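Local coordinates for seryl-tRNA synthetase (Pyrococcus horikoshii, PDB 2DQ0), which attaches serine to tRNA(Ser), using ATP and passing through a seryl-adenylate intermediate, and probably also charges tRNA(Sec) with serine, at residues 283-286 with 287-290; 179-182 with 183-187. One frame throughout, in Å; residues are numbered along the deposited sequence.

Contact 1: 283-286 with 287-290. With SSA (5'-O-(N-(L-seryl)-sulfamoyl)adenosine), chain G.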
# COMPACT_ATOMS: atom_id res chain seq x y z
N ARG A 283 1.26 -4.77 7.85
CA ARG A 283 0.83 -5.50 9.03
C ARG A 283 0.88 -4.60 10.25
O ARG A 283 1.77 -3.78 10.41
CB ARG A 283 1.68 -6.77 9.27
CG ARG A 283 2.56 -7.17 8.13
CD ARG A 283 2.20 -8.48 7.48
NE ARG A 283 2.75 -9.65 8.16
CZ ARG A 283 3.04 -10.79 7.55
NH1 ARG A 283 2.83 -10.92 6.25
NH2 ARG A 283 3.49 -11.83 8.23
N LYS A 284 -0.13 -4.75 11.09
CA LYS A 284 -0.24 -3.96 12.31
C LYS A 284 0.82 -4.34 13.33
O LYS A 284 1.29 -3.49 14.08
CB LYS A 284 -1.61 -4.18 12.95
CG LYS A 284 -2.81 -3.53 12.26
CD LYS A 284 -4.10 -4.00 12.95
CE LYS A 284 -5.33 -3.26 12.49
NZ LYS A 284 -6.57 -3.94 12.99
N GLU A 285 1.21 -5.61 13.34
CA GLU A 285 2.16 -6.11 14.33
C GLU A 285 1.68 -5.63 15.69
O GLU A 285 2.47 -5.14 16.51
CB GLU A 285 3.57 -5.59 14.06
CG GLU A 285 4.22 -6.17 12.82
CD GLU A 285 4.32 -7.71 12.81
OE1 GLU A 285 4.49 -8.31 13.89
OE2 GLU A 285 4.25 -8.30 11.71
N ALA A 286 0.38 -5.76 15.94
CA ALA A 286 -0.21 -5.31 17.20
C ALA A 286 0.37 -5.99 18.44
O ALA A 286 0.74 -5.31 19.41
CB ALA A 286 -1.71 -5.48 17.16
N GLY A 287 0.47 -7.31 18.42
CA GLY A 287 1.02 -8.02 19.57
C GLY A 287 2.28 -7.38 20.13
O GLY A 287 2.56 -7.47 21.33
N THR A 288 3.05 -6.73 19.27
CA THR A 288 4.28 -6.07 19.68
C THR A 288 4.15 -4.56 19.49
O THR A 288 3.10 -4.08 19.07
CB THR A 288 5.47 -6.63 18.87
OG1 THR A 288 6.56 -5.71 18.93
CG2 THR A 288 5.07 -6.87 17.42
N ALA A 289 5.20 -3.80 19.81
CA ALA A 289 5.19 -2.33 19.66
C ALA A 289 6.61 -1.83 19.96
O ALA A 289 7.01 -0.74 19.55
CB ALA A 289 4.17 -1.68 20.65
N GLY A 290 7.34 -2.68 20.68
CA GLY A 290 8.71 -2.39 21.05
C GLY A 290 9.34 -3.63 21.67
O GLY A 290 9.50 -3.71 22.89
N10 SSA G . 2.41 -15.75 2.78
CA SSA G . 3.36 -16.34 3.74
CB SSA G . 4.59 -16.84 3.05
OG SSA G . 5.43 -15.77 2.59
C9 SSA G . 3.80 -15.36 4.82
O9 SSA G . 3.49 -14.18 4.77
N8 SSA G . 4.53 -15.87 5.83
S1 SSA G . 5.09 -14.91 6.99
O1S SSA G . 3.91 -14.35 7.64
O2S SSA G . 6.03 -15.72 7.75
O5' SSA G . 5.84 -13.77 6.21
C5' SSA G . 6.89 -14.12 5.33
C4' SSA G . 8.15 -13.38 5.65
O4' SSA G . 7.95 -11.96 5.51
C3' SSA G . 8.73 -13.53 7.04
O3' SSA G . 9.41 -14.76 7.14
C2' SSA G . 9.72 -12.37 7.02
O2' SSA G . 10.85 -12.59 6.22
C1' SSA G . 8.84 -11.28 6.39
N9 SSA G . 8.01 -10.55 7.35
C8 SSA G . 6.85 -10.94 7.98
N7 SSA G . 6.36 -10.04 8.79
C5 SSA G . 7.26 -8.98 8.69
C6 SSA G . 7.32 -7.71 9.32
N6 SSA G . 6.41 -7.29 10.20
N1 SSA G . 8.36 -6.88 8.99
C2 SSA G . 9.27 -7.31 8.09
N3 SSA G . 9.31 -8.49 7.44
C4 SSA G . 8.28 -9.29 7.80

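Contact 2: 179-182 with 183-187. With SO4 (sulfate ion), chain C.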
# COMPACT_ATOMS: atom_id res chain seq x y z
N LYS A 179 8.30 10.64 12.86
CA LYS A 179 7.64 11.95 12.86
C LYS A 179 6.46 11.98 11.85
O LYS A 179 5.39 12.50 12.12
CB LYS A 179 8.66 13.04 12.49
CG LYS A 179 8.03 14.39 12.19
CD LYS A 179 9.06 15.43 11.76
CE LYS A 179 9.75 15.07 10.46
NZ LYS A 179 10.85 16.04 10.11
N VAL A 180 6.69 11.39 10.69
CA VAL A 180 5.72 11.35 9.62
C VAL A 180 4.65 10.28 9.75
O VAL A 180 3.50 10.51 9.40
CB VAL A 180 6.47 11.18 8.27
CG1 VAL A 180 5.57 10.59 7.24
CG2 VAL A 180 6.98 12.53 7.80
N SER A 181 5.01 9.12 10.28
CA SER A 181 4.07 8.01 10.38
C SER A 181 3.94 7.32 11.73
O SER A 181 2.89 6.77 12.06
CB SER A 181 4.43 6.97 9.32
OG SER A 181 4.63 7.60 8.07
N GLY A 182 5.01 7.33 12.52
CA GLY A 182 4.94 6.65 13.79
C GLY A 182 6.03 5.61 13.81
O GLY A 182 6.76 5.47 12.83
N SER A 183 6.12 4.85 14.89
CA SER A 183 7.15 3.84 15.05
C SER A 183 7.03 2.65 14.10
O SER A 183 5.95 2.31 13.65
CB SER A 183 7.16 3.36 16.49
OG SER A 183 5.86 2.96 16.84
N ARG A 184 8.18 2.03 13.83
CA ARG A 184 8.25 0.88 12.94
C ARG A 184 7.88 1.12 11.46
O ARG A 184 7.45 0.22 10.75
CB ARG A 184 7.48 -0.29 13.55
CG ARG A 184 8.09 -0.70 14.91
CD ARG A 184 7.69 -2.09 15.45
NE ARG A 184 6.28 -2.13 15.77
CZ ARG A 184 5.63 -3.23 16.15
NH1 ARG A 184 4.32 -3.15 16.41
NH2 ARG A 184 6.28 -4.38 16.24
N PHE A 185 8.06 2.38 11.03
CA PHE A 185 7.92 2.81 9.64
C PHE A 185 9.33 3.36 9.35
O PHE A 185 10.10 3.59 10.27
CB PHE A 185 6.92 3.95 9.49
CG PHE A 185 5.52 3.48 9.32
CD1 PHE A 185 4.63 3.52 10.39
CD2 PHE A 185 5.08 3.00 8.10
CE1 PHE A 185 3.33 3.09 10.23
CE2 PHE A 185 3.77 2.57 7.94
CZ PHE A 185 2.89 2.62 9.01
N TYR A 186 9.68 3.58 8.10
CA TYR A 186 11.01 4.09 7.81
C TYR A 186 11.11 4.69 6.41
O TYR A 186 10.23 4.49 5.57
CB TYR A 186 11.98 2.93 7.85
CG TYR A 186 11.50 1.81 6.98
CD1 TYR A 186 10.68 0.81 7.51
CD2 TYR A 186 11.74 1.80 5.61
CE1 TYR A 186 10.12 -0.16 6.71
CE2 TYR A 186 11.18 0.81 4.77
CZ TYR A 186 10.37 -0.17 5.34
OH TYR A 186 9.82 -1.17 4.58
N TYR A 187 12.19 5.46 6.17
CA TYR A 187 12.49 5.97 4.84
C TYR A 187 13.74 5.12 4.57
O TYR A 187 14.61 5.00 5.43
CB TYR A 187 12.93 7.45 4.79
CG TYR A 187 11.84 8.48 4.93
CD1 TYR A 187 11.37 8.86 6.20
CD2 TYR A 187 11.26 9.08 3.80
CE1 TYR A 187 10.37 9.79 6.34
CE2 TYR A 187 10.25 10.02 3.94
CZ TYR A 187 9.81 10.37 5.21
OH TYR A 187 8.82 11.30 5.38
S SO4 C . 3.67 0.46 16.91
O1 SO4 C . 2.83 1.61 16.51
O2 SO4 C . 4.75 0.30 15.93
O3 SO4 C . 4.25 0.71 18.24
O4 SO4 C . 2.84 -0.76 16.95

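Contact 1: 283-286 with 287-290
Glu-285 and Thr-288 have side chains that run alongside each other. The methyl CG2 of Thr-288 lies 3.9 Å from CB of Glu-285 and 3.3 Å from the backbone O of Glu-285. OE2 of Glu-285 accepts a hydrogen bond from N6 of the adenine, 2.8 Å long with an N-H...O angle of 148°. The side chain of Glu-285 bends at chi2 (-58°), and this brings the carboxylate round to the amino group. Arg-283 grips another part of the same molecule. Its NH2 donates to the sulfamoyl oxygen O1S over 2.6 Å, at 155°. The N7-C8 edge of the adenine comes over one face of the Arg-283 guanidinium. C8 is 3.5 Å above the guanidinium plane, nearer its edge than its centre, and N7 is 3.6 Å from CZ of Arg-283. The seryl carbonyl O9 sits at the edge of the group, in its plane. This is the motif 2 loop of a class II synthetase core, between strands 273-282 and 301-311. Its arginine normally meets the alpha-phosphate, which the sulfamoyl group replaces in this analogue. Behind this first shell, NH1 of Arg-283 is bonded to the backbone carbonyl of Pro-251, and this should limit rotation of the guanidinium. The other carboxylate oxygen, OE1 of Glu-285, has a long, weak ion pair with NE of Arg-298. Further out, the chain reverses in a type I beta turn from Glu-285 to Thr-288. The turn is closed by Thr-288 N donating to Glu-285 O, 3.2 Å apart. Ala-286 and Gly-287 form the exposed middle of the turn, and Ala-286 is tied by a backbone bond to Asp-237.

Contact 2: 179-182 with 183-187
Ser-181 lies over one face of the Phe-185 ring. Its CB is 3.9 Å from the ring centroid and 26° off the normal, a CH-pi contact displaced toward CD1. The carbonyl O of Gly-182 comes to the edge of the same ring, in its plane, 3.8 Å from CD1 of Phe-185. OG of Ser-181 serves another partner, the carbonyl of Met-220 of the second subunit. Val-180 and Tyr-187 cross at about a right angle. CG2 of Val-180 meets the phenol oxygen OH of Tyr-187 at 3.3 Å, and that OH is bonded to Pro-256 O of the second subunit. The segment is thus the end of helix 175-180 and the loop to strand 187-189, lying at the dimer interface just ahead of helix 190-209, consistent with the class II motif 1 helix. Gly-182 makes the bend with a positive phi, where a side chain would jam against the backbone. Arg-184 turns away from this packing. A bend at chi3 (-66°) presents its guanidinium edge to a sulfate, probably from the crystallisation liquor: NE donates to O2 over 2.9 Å, at 170°, and NH1 to O4 over 2.9 Å. Ser-183 OG adds a weak bond to O2 or O3. NH1 of Arg-184 also donates to Glu-285 O. With alanine in its place, Glu-285 O would probably lose this donor and the sulfate two of its bonds.

Contact 1 is a surface contact and contact 2 a buried one, and their centres lie about 14 Å apart. Contact 1 is a loop between two strands of the catalytic sheet. Its chemistry is polar and aimed at the adenylate analogue, and its far end is poorly ordered. Contact 2 follows a helix and combines an aromatic face, a valine and buried hydroxyls with partners on the second subunit. Only part of it is apolar: its Ser-183 and Arg-184 end faces an anion. Arg-184 bridges the two through the bond of its NH1 to Glu-285 O, and its NH2 packs against Thr-288 OG1. His-300 serves both, with ND1 bonded to Arg-283 O and NE2 to the sulfate.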